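Local coordinates for argonaute protein (Marinitoga piezophila, PDB 5I4A) that cleaves single-stranded DNA and RNA targets complementary to a short guide RNA that carries a 5'-hydroxyl end, at residues 438-443 with 599-604; 465-470 with 505-510; 472-477 with 496-501; 501-504 with 510-513. All coordinates share one frame; numbering follows the deposited sequence.

Interaction 1: residues 438-443 with 599-604; sequences EDKEKN and IEQIYL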
loop_
_atom_site.group_PDB
_atom_site.type_symbol
_atom_site.label_atom_id
_atom_site.label_comp_id
_atom_site.label_asym_id
_atom_site.label_seq_id
_atom_site.Cartn_x
_atom_site.Cartn_y
_atom_site.Cartn_z
ATOM N N GLU A 438 -14.149 -23.056 0.007
ATOM C CA GLU A 438 -14.020 -24.432 0.480
ATOM C C GLU A 438 -13.679 -25.400 -0.649
ATOM O O GLU A 438 -13.079 -26.450 -0.401
ATOM C CB GLU A 438 -15.309 -24.853 1.191
ATOM C CG GLU A 438 -15.238 -26.215 1.868
ATOM C CD GLU A 438 -16.280 -26.387 2.961
ATOM O OE1 GLU A 438 -17.027 -25.422 3.222
ATOM O OE2 GLU A 438 -16.348 -27.483 3.560
ATOM N N ASP A 439 -14.017 -25.075 -1.891
ATOM C CA ASP A 439 -13.727 -25.987 -2.989
ATOM C C ASP A 439 -12.604 -25.482 -3.884
ATOM O O ASP A 439 -12.551 -25.850 -5.061
ATOM C CB ASP A 439 -15.001 -26.226 -3.818
ATOM C CG ASP A 439 -15.570 -24.941 -4.454
ATOM O OD1 ASP A 439 -15.256 -23.830 -3.997
ATOM O OD2 ASP A 439 -16.341 -25.034 -5.428
ATOM N N LYS A 440 -11.704 -24.653 -3.352
ATOM C CA LYS A 440 -10.622 -24.061 -4.134
ATOM C C LYS A 440 -9.243 -24.585 -3.735
ATOM O O LYS A 440 -8.241 -23.899 -3.954
ATOM C CB LYS A 440 -10.645 -22.533 -4.024
ATOM C CG LYS A 440 -11.974 -21.893 -4.390
ATOM C CD LYS A 440 -12.412 -22.296 -5.785
ATOM C CE LYS A 440 -13.571 -21.441 -6.269
ATOM N NZ LYS A 440 -14.720 -21.447 -5.321
ATOM N N GLU A 441 -9.170 -25.790 -3.162
ATOM C CA GLU A 441 -7.884 -26.318 -2.703
ATOM C C GLU A 441 -6.926 -26.573 -3.861
ATOM O O GLU A 441 -5.704 -26.584 -3.668
ATOM C CB GLU A 441 -8.099 -27.607 -1.905
ATOM C CG GLU A 441 -6.839 -28.245 -1.332
ATOM C CD GLU A 441 -7.142 -29.441 -0.447
ATOM O OE1 GLU A 441 -6.914 -30.590 -0.884
ATOM O OE2 GLU A 441 -7.622 -29.230 0.686
ATOM N N LYS A 442 -7.452 -26.775 -5.069
ATOM C CA LYS A 442 -6.618 -27.131 -6.211
ATOM C C LYS A 442 -5.764 -25.976 -6.719
ATOM O O LYS A 442 -4.957 -26.183 -7.632
ATOM C CB LYS A 442 -7.496 -27.654 -7.345
ATOM C CG LYS A 442 -8.549 -26.667 -7.821
ATOM C CD LYS A 442 -9.486 -27.323 -8.825
ATOM C CE LYS A 442 -10.724 -26.479 -9.076
ATOM N NZ LYS A 442 -11.697 -27.183 -9.957
ATOM N N ASN A 443 -5.908 -24.781 -6.155
ATOM C CA ASN A 443 -5.240 -23.593 -6.660
ATOM C C ASN A 443 -4.114 -23.166 -5.725
ATOM O O ASN A 443 -4.195 -23.328 -4.504
ATOM C CB ASN A 443 -6.239 -22.448 -6.833
ATOM C CG ASN A 443 -7.431 -22.845 -7.681
ATOM O OD1 ASN A 443 -7.283 -23.489 -8.720
ATOM N ND2 ASN A 443 -8.624 -22.467 -7.238
ATOM N N ILE A 599 -11.598 -12.946 -10.483
ATOM C CA ILE A 599 -11.728 -11.706 -9.724
ATOM C C ILE A 599 -12.367 -11.974 -8.368
ATOM O O ILE A 599 -11.961 -11.404 -7.348
ATOM C CB ILE A 599 -12.533 -10.670 -10.530
ATOM C CG1 ILE A 599 -11.850 -10.381 -11.869
ATOM C CG2 ILE A 599 -12.716 -9.394 -9.732
ATOM C CD1 ILE A 599 -10.437 -9.873 -11.749
ATOM N N GLU A 600 -13.374 -12.850 -8.334
ATOM C CA GLU A 600 -14.027 -13.167 -7.068
ATOM C C GLU A 600 -13.074 -13.887 -6.122
ATOM O O GLU A 600 -13.096 -13.643 -4.910
ATOM C CB GLU A 600 -15.281 -14.007 -7.314
ATOM C CG GLU A 600 -16.054 -14.353 -6.047
ATOM C CD GLU A 600 -17.038 -15.481 -6.256
ATOM O OE1 GLU A 600 -18.174 -15.379 -5.742
ATOM O OE2 GLU A 600 -16.671 -16.465 -6.934
ATOM N N GLN A 601 -12.223 -14.771 -6.654
ATOM C CA GLN A 601 -11.271 -15.467 -5.794
ATOM C C GLN A 601 -10.222 -14.509 -5.248
ATOM O O GLN A 601 -9.791 -14.644 -4.099
ATOM C CB GLN A 601 -10.605 -16.614 -6.553
ATOM C CG GLN A 601 -11.477 -17.843 -6.703
ATOM C CD GLN A 601 -10.787 -18.944 -7.475
ATOM O OE1 GLN A 601 -9.617 -19.240 -7.242
ATOM N NE2 GLN A 601 -11.505 -19.550 -8.412
ATOM N N ILE A 602 -9.803 -13.533 -6.056
ATOM C CA ILE A 602 -8.826 -12.553 -5.591
ATOM C C ILE A 602 -9.416 -11.715 -4.465
ATOM O O ILE A 602 -8.737 -11.406 -3.478
ATOM C CB ILE A 602 -8.344 -11.683 -6.767
ATOM C CG1 ILE A 602 -7.502 -12.525 -7.732
ATOM C CG2 ILE A 602 -7.558 -10.479 -6.266
ATOM C CD1 ILE A 602 -7.189 -11.836 -9.022
ATOM N N TYR A 603 -10.693 -11.347 -4.586
ATOM C CA TYR A 603 -11.347 -10.602 -3.517
ATOM C C TYR A 603 -11.494 -11.451 -2.261
ATOM O O TYR A 603 -11.252 -10.971 -1.147
ATOM C CB TYR A 603 -12.711 -10.094 -3.982
ATOM C CG TYR A 603 -13.429 -9.278 -2.932
ATOM C CD1 TYR A 603 -13.084 -7.953 -2.703
ATOM C CD2 TYR A 603 -14.443 -9.832 -2.166
ATOM C CE1 TYR A 603 -13.731 -7.202 -1.744
ATOM C CE2 TYR A 603 -15.097 -9.089 -1.202
ATOM C CZ TYR A 603 -14.739 -7.774 -0.998
ATOM O OH TYR A 603 -15.382 -7.023 -0.043
ATOM N N LEU A 604 -11.900 -12.713 -2.418
ATOM C CA LEU A 604 -12.011 -13.599 -1.264
ATOM C C LEU A 604 -10.667 -13.780 -0.574
ATOM O O LEU A 604 -10.619 -13.982 0.644
ATOM C CB LEU A 604 -12.574 -14.958 -1.687
ATOM C CG LEU A 604 -14.023 -15.012 -2.184
ATOM C CD1 LEU A 604 -14.287 -16.316 -2.910
ATOM C CD2 LEU A 604 -15.005 -14.834 -1.033
#

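Interaction 2: residues 465-470 with 505-510; sequences AVDNTG and EKFNVS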
loop_
_atom_site.group_PDB
_atom_site.type_symbol
_atom_site.label_atom_id
_atom_site.label_comp_id
_atom_site.label_asym_id
_atom_site.label_seq_id
_atom_site.Cartn_x
_atom_site.Cartn_y
_atom_site.Cartn_z
ATOM N N ALA A 465 3.212 -17.669 -0.863
ATOM C CA ALA A 465 2.222 -18.599 -1.393
ATOM C C ALA A 465 1.322 -19.095 -0.270
ATOM O O ALA A 465 1.792 -19.373 0.838
ATOM C CB ALA A 465 2.898 -19.786 -2.089
ATOM N N VAL A 466 0.021 -19.197 -0.558
ATOM C CA VAL A 466 -0.966 -19.671 0.405
ATOM C C VAL A 466 -1.943 -20.605 -0.300
ATOM O O VAL A 466 -2.036 -20.633 -1.529
ATOM C CB VAL A 466 -1.752 -18.522 1.084
ATOM C CG1 VAL A 466 -0.811 -17.454 1.636
ATOM C CG2 VAL A 466 -2.757 -17.917 0.116
ATOM N N ASP A 467 -2.689 -21.367 0.501
ATOM C CA ASP A 467 -3.710 -22.259 -0.023
ATOM C C ASP A 467 -5.092 -21.632 0.158
ATOM O O ASP A 467 -5.231 -20.481 0.587
ATOM C CB ASP A 467 -3.602 -23.649 0.627
ATOM C CG ASP A 467 -3.918 -23.652 2.124
ATOM O OD1 ASP A 467 -4.560 -22.715 2.641
ATOM O OD2 ASP A 467 -3.532 -24.636 2.793
ATOM N N ASN A 468 -6.134 -22.406 -0.157
ATOM C CA ASN A 468 -7.502 -21.899 -0.114
ATOM C C ASN A 468 -7.972 -21.589 1.301
ATOM O O ASN A 468 -8.956 -20.860 1.466
ATOM C CB ASN A 468 -8.449 -22.912 -0.756
ATOM C CG ASN A 468 -8.642 -24.149 0.098
ATOM O OD1 ASN A 468 -7.693 -24.884 0.372
ATOM N ND2 ASN A 468 -9.875 -24.387 0.523
ATOM N N THR A 469 -7.302 -22.127 2.319
ATOM C CA THR A 469 -7.679 -21.908 3.708
ATOM C C THR A 469 -6.934 -20.750 4.353
ATOM O O THR A 469 -7.233 -20.404 5.501
ATOM C CB THR A 469 -7.424 -23.174 4.533
ATOM O OG1 THR A 469 -6.014 -23.414 4.611
ATOM C CG2 THR A 469 -8.096 -24.374 3.889
ATOM N N GLY A 470 -5.977 -20.149 3.656
ATOM C CA GLY A 470 -5.159 -19.111 4.239
ATOM C C GLY A 470 -3.881 -19.594 4.888
ATOM O O GLY A 470 -3.117 -18.766 5.398
ATOM N N GLU A 505 4.501 -30.577 -1.754
ATOM C CA GLU A 505 4.914 -31.106 -0.460
ATOM C C GLU A 505 3.735 -31.209 0.500
ATOM O O GLU A 505 3.650 -32.156 1.290
ATOM C CB GLU A 505 6.019 -30.222 0.117
ATOM C CG GLU A 505 6.503 -30.607 1.484
ATOM C CD GLU A 505 7.772 -29.874 1.846
ATOM O OE1 GLU A 505 8.849 -30.290 1.373
ATOM O OE2 GLU A 505 7.695 -28.870 2.584
ATOM N N LYS A 506 2.804 -30.264 0.432
ATOM C CA LYS A 506 1.641 -30.326 1.308
ATOM C C LYS A 506 0.509 -31.169 0.738
ATOM O O LYS A 506 -0.227 -31.800 1.505
ATOM C CB LYS A 506 1.117 -28.916 1.600
ATOM C CG LYS A 506 -0.102 -28.908 2.524
ATOM C CD LYS A 506 -0.528 -27.525 2.955
ATOM C CE LYS A 506 -1.548 -27.587 4.072
ATOM N NZ LYS A 506 -1.977 -26.239 4.510
ATOM N N PHE A 507 0.312 -31.160 -0.580
ATOM C CA PHE A 507 -0.869 -31.790 -1.159
ATOM C C PHE A 507 -0.561 -33.002 -2.026
ATOM O O PHE A 507 -1.499 -33.633 -2.526
ATOM C CB PHE A 507 -1.684 -30.762 -1.961
ATOM C CG PHE A 507 -2.270 -29.674 -1.113
ATOM C CD1 PHE A 507 -3.226 -29.974 -0.158
ATOM C CD2 PHE A 507 -1.846 -28.364 -1.243
ATOM C CE1 PHE A 507 -3.752 -28.991 0.642
ATOM C CE2 PHE A 507 -2.370 -27.376 -0.447
ATOM C CZ PHE A 507 -3.327 -27.690 0.499
ATOM N N ASN A 508 0.712 -33.347 -2.218
ATOM C CA ASN A 508 1.135 -34.542 -2.956
ATOM C C ASN A 508 0.585 -34.581 -4.383
ATOM O O ASN A 508 0.554 -35.643 -5.017
ATOM C CB ASN A 508 0.757 -35.822 -2.205
ATOM C CG ASN A 508 1.647 -36.996 -2.577
ATOM O OD1 ASN A 508 2.869 -36.864 -2.654
ATOM N ND2 ASN A 508 1.035 -38.148 -2.835
ATOM N N VAL A 509 0.154 -33.429 -4.895
ATOM C CA VAL A 509 -0.224 -33.262 -6.292
ATOM C C VAL A 509 0.166 -31.850 -6.703
ATOM O O VAL A 509 0.229 -30.938 -5.872
ATOM C CB VAL A 509 -1.736 -33.496 -6.531
ATOM C CG1 VAL A 509 -2.046 -34.980 -6.642
ATOM C CG2 VAL A 509 -2.555 -32.857 -5.424
ATOM N N SER A 510 0.440 -31.669 -7.991
ATOM C CA SER A 510 0.656 -30.328 -8.496
ATOM C C SER A 510 -0.630 -29.516 -8.356
ATOM O O SER A 510 -1.733 -30.069 -8.407
ATOM C CB SER A 510 1.091 -30.359 -9.962
ATOM O OG SER A 510 2.482 -30.119 -10.087
#

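Interaction 3: residues 472-477 with 496-501; sequences ILYIGK and YIKAFE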
loop_
_atom_site.group_PDB
_atom_site.type_symbol
_atom_site.label_atom_id
_atom_site.label_comp_id
_atom_site.label_asym_id
_atom_site.label_seq_id
_atom_site.Cartn_x
_atom_site.Cartn_y
_atom_site.Cartn_z
ATOM N N ILE A 472 -0.160 -20.395 5.082
ATOM C CA ILE A 472 0.981 -19.904 4.320
ATOM C C ILE A 472 1.859 -21.091 3.949
ATOM O O ILE A 472 2.388 -21.784 4.824
ATOM C CB ILE A 472 1.766 -18.853 5.113
ATOM C CG1 ILE A 472 0.850 -17.682 5.462
ATOM C CG2 ILE A 472 2.966 -18.372 4.316
ATOM C CD1 ILE A 472 1.518 -16.625 6.288
ATOM N N LEU A 473 2.008 -21.331 2.646
ATOM C CA LEU A 473 2.794 -22.462 2.172
ATOM C C LEU A 473 4.280 -22.151 2.131
ATOM O O LEU A 473 5.101 -23.041 2.381
ATOM C CB LEU A 473 2.317 -22.881 0.781
ATOM C CG LEU A 473 0.918 -23.483 0.754
ATOM C CD1 LEU A 473 0.468 -23.752 -0.665
ATOM C CD2 LEU A 473 0.935 -24.755 1.558
ATOM N N TYR A 474 4.642 -20.908 1.828
ATOM C CA TYR A 474 6.038 -20.557 1.621
ATOM C C TYR A 474 6.164 -19.044 1.548
ATOM O O TYR A 474 5.269 -18.358 1.045
ATOM C CB TYR A 474 6.588 -21.198 0.338
ATOM C CG TYR A 474 7.990 -20.761 -0.021
ATOM C CD1 TYR A 474 9.098 -21.366 0.560
ATOM C CD2 TYR A 474 8.204 -19.742 -0.938
ATOM C CE1 TYR A 474 10.380 -20.964 0.237
ATOM C CE2 TYR A 474 9.481 -19.334 -1.267
ATOM C CZ TYR A 474 10.564 -19.948 -0.677
ATOM O OH TYR A 474 11.836 -19.543 -1.002
ATOM N N ILE A 475 7.286 -18.541 2.055
ATOM C CA ILE A 475 7.677 -17.144 1.915
ATOM C C ILE A 475 9.146 -17.110 1.519
ATOM O O ILE A 475 9.980 -17.761 2.159
ATOM C CB ILE A 475 7.454 -16.345 3.214
ATOM C CG1 ILE A 475 5.986 -16.389 3.634
ATOM C CG2 ILE A 475 7.909 -14.901 3.038
ATOM C CD1 ILE A 475 5.708 -15.673 4.940
ATOM N N GLY A 476 9.458 -16.365 0.474
ATOM C CA GLY A 476 10.839 -16.177 0.055
ATOM C C GLY A 476 11.161 -14.705 -0.058
ATOM O O GLY A 476 10.337 -13.912 -0.509
ATOM N N LYS A 477 12.373 -14.345 0.365
ATOM C CA LYS A 477 12.808 -12.956 0.385
ATOM C C LYS A 477 14.278 -12.877 0.008
ATOM O O LYS A 477 15.083 -13.704 0.445
ATOM C CB LYS A 477 12.585 -12.317 1.765
ATOM C CG LYS A 477 12.993 -10.853 1.846
ATOM C CD LYS A 477 12.752 -10.273 3.232
ATOM C CE LYS A 477 13.048 -8.780 3.263
ATOM N NZ LYS A 477 12.770 -8.174 4.598
ATOM N N TYR A 496 9.764 -19.163 -7.204
ATOM C CA TYR A 496 8.484 -19.696 -7.658
ATOM C C TYR A 496 8.477 -21.218 -7.619
ATOM O O TYR A 496 7.499 -21.831 -7.174
ATOM C CB TYR A 496 8.172 -19.196 -9.068
ATOM C CG TYR A 496 6.998 -19.904 -9.702
ATOM C CD1 TYR A 496 5.730 -19.822 -9.141
ATOM C CD2 TYR A 496 7.155 -20.658 -10.856
ATOM C CE1 TYR A 496 4.653 -20.471 -9.713
ATOM C CE2 TYR A 496 6.082 -21.310 -11.434
ATOM C CZ TYR A 496 4.834 -21.210 -10.857
ATOM O OH TYR A 496 3.760 -21.855 -11.426
ATOM N N ILE A 497 9.562 -21.846 -8.081
ATOM C CA ILE A 497 9.655 -23.304 -8.034
ATOM C C ILE A 497 9.613 -23.793 -6.593
ATOM O O ILE A 497 9.033 -24.845 -6.294
ATOM C CB ILE A 497 10.926 -23.781 -8.761
ATOM C CG1 ILE A 497 10.851 -23.431 -10.247
ATOM C CG2 ILE A 497 11.126 -25.284 -8.584
ATOM C CD1 ILE A 497 12.015 -23.961 -11.057
ATOM N N LYS A 498 10.217 -23.034 -5.676
ATOM C CA LYS A 498 10.199 -23.413 -4.267
ATOM C C LYS A 498 8.775 -23.422 -3.719
ATOM O O LYS A 498 8.354 -24.385 -3.069
ATOM C CB LYS A 498 11.094 -22.470 -3.458
ATOM C CG LYS A 498 12.555 -22.510 -3.884
ATOM C CD LYS A 498 13.487 -22.632 -2.696
ATOM C CE LYS A 498 14.079 -21.292 -2.306
ATOM N NZ LYS A 498 14.859 -21.393 -1.040
ATOM N N ALA A 499 8.015 -22.358 -3.984
ATOM C CA ALA A 499 6.622 -22.315 -3.550
ATOM C C ALA A 499 5.815 -23.441 -4.182
ATOM O O ALA A 499 4.990 -24.077 -3.514
ATOM C CB ALA A 499 6.008 -20.959 -3.891
ATOM N N PHE A 500 6.038 -23.692 -5.474
ATOM C CA PHE A 500 5.391 -24.807 -6.159
ATOM C C PHE A 500 5.641 -26.118 -5.425
ATOM O O PHE A 500 4.711 -26.893 -5.170
ATOM C CB PHE A 500 5.909 -24.888 -7.597
ATOM C CG PHE A 500 4.915 -25.434 -8.581
ATOM C CD1 PHE A 500 4.658 -26.792 -8.648
ATOM C CD2 PHE A 500 4.256 -24.587 -9.457
ATOM C CE1 PHE A 500 3.750 -27.296 -9.561
ATOM C CE2 PHE A 500 3.346 -25.085 -10.371
ATOM C CZ PHE A 500 3.094 -26.441 -10.422
ATOM N N GLU A 501 6.901 -26.375 -5.064
ATOM C CA GLU A 501 7.240 -27.627 -4.398
ATOM C C GLU A 501 6.561 -27.729 -3.037
ATOM O O GLU A 501 6.140 -28.817 -2.627
ATOM C CB GLU A 501 8.757 -27.749 -4.257
ATOM C CG GLU A 501 9.278 -29.165 -4.438
ATOM C CD GLU A 501 8.955 -29.724 -5.809
ATOM O OE1 GLU A 501 9.146 -28.998 -6.808
ATOM O OE2 GLU A 501 8.495 -30.881 -5.887
#

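Interaction 4: residues 501-504 with 510-513; sequences EKYI and SPEN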
loop_
_atom_site.group_PDB
_atom_site.type_symbol
_atom_site.label_atom_id
_atom_site.label_comp_id
_atom_site.label_asym_id
_atom_site.label_seq_id
_atom_site.Cartn_x
_atom_site.Cartn_y
_atom_site.Cartn_z
ATOM N N GLU A 501 6.901 -26.375 -5.064
ATOM C CA GLU A 501 7.240 -27.627 -4.398
ATOM C C GLU A 501 6.561 -27.729 -3.037
ATOM O O GLU A 501 6.140 -28.817 -2.627
ATOM C CB GLU A 501 8.757 -27.749 -4.257
ATOM C CG GLU A 501 9.278 -29.165 -4.438
ATOM C CD GLU A 501 8.955 -29.724 -5.809
ATOM O OE1 GLU A 501 9.146 -28.998 -6.808
ATOM O OE2 GLU A 501 8.495 -30.881 -5.887
ATOM N N LYS A 502 6.443 -26.601 -2.326
ATOM C CA LYS A 502 5.758 -26.592 -1.035
ATOM C C LYS A 502 4.317 -27.067 -1.166
ATOM O O LYS A 502 3.838 -27.851 -0.337
ATOM C CB LYS A 502 5.804 -25.188 -0.433
ATOM C CG LYS A 502 7.205 -24.693 -0.119
ATOM C CD LYS A 502 7.812 -25.479 1.023
ATOM C CE LYS A 502 9.261 -25.097 1.264
ATOM N NZ LYS A 502 9.865 -25.956 2.314
ATOM N N TYR A 503 3.606 -26.588 -2.189
ATOM C CA TYR A 503 2.245 -27.057 -2.436
ATOM C C TYR A 503 2.225 -28.567 -2.638
ATOM O O TYR A 503 1.487 -29.289 -1.959
ATOM C CB TYR A 503 1.653 -26.340 -3.654
ATOM C CG TYR A 503 0.206 -26.690 -3.944
ATOM C CD1 TYR A 503 -0.132 -27.879 -4.585
ATOM C CD2 TYR A 503 -0.823 -25.826 -3.589
ATOM C CE1 TYR A 503 -1.448 -28.201 -4.850
ATOM C CE2 TYR A 503 -2.147 -26.141 -3.856
ATOM C CZ TYR A 503 -2.451 -27.330 -4.488
ATOM O OH TYR A 503 -3.761 -27.653 -4.757
ATOM N N ILE A 504 3.028 -29.058 -3.586
ATOM C CA ILE A 504 3.169 -30.498 -3.784
ATOM C C ILE A 504 3.544 -31.170 -2.471
ATOM O O ILE A 504 2.979 -32.203 -2.093
ATOM C CB ILE A 504 4.214 -30.788 -4.876
ATOM C CG1 ILE A 504 3.891 -30.015 -6.155
ATOM C CG2 ILE A 504 4.306 -32.285 -5.143
ATOM C CD1 ILE A 504 5.063 -29.910 -7.103
ATOM N N SER A 510 0.440 -31.669 -7.991
ATOM C CA SER A 510 0.656 -30.328 -8.496
ATOM C C SER A 510 -0.630 -29.516 -8.356
ATOM O O SER A 510 -1.733 -30.069 -8.407
ATOM C CB SER A 510 1.091 -30.359 -9.962
ATOM O OG SER A 510 2.482 -30.119 -10.087
ATOM N N PRO A 511 -0.519 -28.205 -8.157
ATOM C CA PRO A 511 -1.712 -27.359 -8.231
ATOM C C PRO A 511 -2.255 -27.358 -9.646
ATOM O O PRO A 511 -1.503 -27.248 -10.617
ATOM C CB PRO A 511 -1.198 -25.976 -7.823
ATOM C CG PRO A 511 0.260 -26.008 -8.152
ATOM C CD PRO A 511 0.704 -27.422 -7.911
ATOM N N GLU A 512 -3.573 -27.505 -9.763
ATOM C CA GLU A 512 -4.169 -27.464 -11.092
ATOM C C GLU A 512 -4.107 -26.060 -11.675
ATOM O O GLU A 512 -3.936 -25.898 -12.887
ATOM C CB GLU A 512 -5.609 -27.966 -11.045
ATOM C CG GLU A 512 -6.070 -28.532 -12.370
ATOM C CD GLU A 512 -5.078 -29.538 -12.934
ATOM O OE1 GLU A 512 -5.043 -30.683 -12.438
ATOM O OE2 GLU A 512 -4.318 -29.176 -13.857
ATOM N N ASN A 513 -4.211 -25.038 -10.831
ATOM C CA ASN A 513 -4.131 -23.653 -11.262
ATOM C C ASN A 513 -3.205 -22.884 -10.332
ATOM O O ASN A 513 -3.094 -23.198 -9.144
ATOM C CB ASN A 513 -5.516 -23.002 -11.292
ATOM C CG ASN A 513 -6.548 -23.869 -11.989
ATOM O OD1 ASN A 513 -6.600 -23.921 -13.217
ATOM N ND2 ASN A 513 -7.374 -24.554 -11.206
#

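Interaction 1: residues 438-443 with 599-604
Q601 reaches out from helix 595-605 and brings its carboxamide up to two residues of the loop 438-443, K440 and N443. Its chain runs straight beyond CG (chi2 179°), which carries the amide clear of the helix and across to the loop. The two loop residues come from the same side of the amide plane but meet different ends of it. K440 CE lies over the face, 3.5 Å from Q601 NE2, with K440 CD 4.1 Å from Q601 CD. The N443 and Q601 side chains cross at about a right angle, their amide planes 19° apart. N443 ND2 comes to 3.4 Å from Q601 OE1, but the angle is too poor for a hydrogen bond. The two amides are instead joined through Y445 OH, hydrogen-bonded to both Q601 OE1 and N443 ND2. This inner part is buried against F515; Y593 OH also bonds N443 ND2, and N443 OD1 is satisfied by N513 ND2.

Outward the contact thins. K440 bends at chi2 and chi4, turning its ammonium back to its own loop, where K440 NZ makes a 2.8 Å salt bridge with the exposed D439 OD1 and a hydrogen bond to K436 O. K440 NZ stays 5.6 Å from E600 OE2, where the opposite charges may still attract weakly.

A type I turn from K440 to N443 leads into strand 443-452 of the RNase H-like PIWI sheet. Between loop and helix the chemistry is that of neutral amides sharing a buried tyrosine hydroxyl, the lysine contributing methylenes while its charge is spent on its own side.

Interaction 2: residues 465-470 with 505-510
A chi1 of 66° sets the D467 carboxylate between its own backbone N and carbonyl carbon, and K506 meets it with a fully extended chain. The two side chains cross at about a right angle, and the salt bridge forms at their ends: K506 NZ approaches D467 OD2 nearly along its C-O axis at 2.8 Å. F507 lies under the K506 chain. K506 CG sits 3.9 Å above the centre of its ring, while D467 OD2 comes to the ring edge, near its plane, 3.8 Å from F507 CZ. The other carboxylate oxygen serves the loop. D467 OD1 accepts from T469 N at 2.8 Å, an Asx turn within the type I turn D467-G470 that leads out of strand 458-466, and also from T469 OG1; both donors come from the same face of the carboxylate. With one oxygen spent on the turn and the other on the lysine, an alanine at D467 would probably leave the T469 amide and hydroxyl without this acceptor and K506 with D471 as its remaining salt-bridge partner. That second aspartate also binds K506 NZ, tying the last turn of helix 485-507 to the turn that joins strands 458-466 and 472-482.

Interaction 3: residues 472-477 with 496-501
Y474, on edge strand 472-482, lays one face of its ring against two successive residues of helix 485-507, K498 and A499. With CG anti to the backbone N (chi1 174°), the ring lies along the strand over G476, where a CB would clash with Y474 OH, and shows its face to the helix. K498 comes first: its CB makes a CH-pi contact over that face, 4.2 Å from the ring centroid and 26° off the normal. Bends at chi2 and chi3 then curl the lysine round the hydroxyl end, bringing K498 CE to 3.1 Å and K498 NZ to 3.5 Å from Y474 OH. A499 follows at the closest backbone approach. Its N sits over the same face, offset toward the rim, and A499 CB packs 3.9 Å from Y474 CD2; I463 and A465 of strand 458-466 touch this alanine too. L473 and Y474 both face A465, a classic beta bulge. A serine in place of Y474 would probably open a gap under K498 and A499 and leave the lysine methylenes without their aromatic support. Helix and edge strand thus meet chiefly through dispersion and CH-pi packing, with the lysine acting largely as a hydrocarbon chain.

Interaction 4: residues 501-504 with 510-513
The ring of Y503 carries P511 on one face: P511 CB stands almost over its centre, 3.8 Å from the centroid and only 12° off the normal, a CH-pi contact. The proline ring continues along the tyrosine toward the helix, so that P511 CD lies 3.5 Å from Y503 CD1, and P511 N is 3.4 Å from Y503 CE1. The two side chains point past each other in opposite directions. S510 C approaches the same ring obliquely, 3.8 Å from Y503 CE1. F507 also meets this ring, their planes at about 50°, and E441 O accepts a hydrogen bond from the tyrosine OH, fixing its far end. A trans chi1 (-176°) directs the Y503 ring from helix 485-507 toward the returning loop. Beside it, I504 makes a looser contact nearer the surface, with I504 CD1 4.0 Å from S510 OG and I504 CG1 4.5 Å from P511 CD. The contact lies where the chain leaves the helix and turns into strand 513-519. P511 also rests on F500 one turn earlier in the helix, L444 of strand 443-452 touches both Y503 and P511, and L473 of strand 472-482 touches Y503.

All four contacts lie in the PIWI domain. From the N terminus, the loop 438-443 comes first and waits longest for its partner: interaction 1 closes a loop of 155 residues at helix 595-605 and encloses the other three. Strand 458-466 next enters the turn of interaction 2, closed by the end of helix 485-507, and within that span interaction 3 joins strand 472-482 to the same helix. Interaction 4 is the shortest closure, following the helix into strand 513-519 and sharing S510 with interaction 2 and E501 with interaction 3. The loop 438-443 is hydrogen-bonded to both segments of interaction 4, while A465 pairs with L473 and Y474 between interactions 2 and 3.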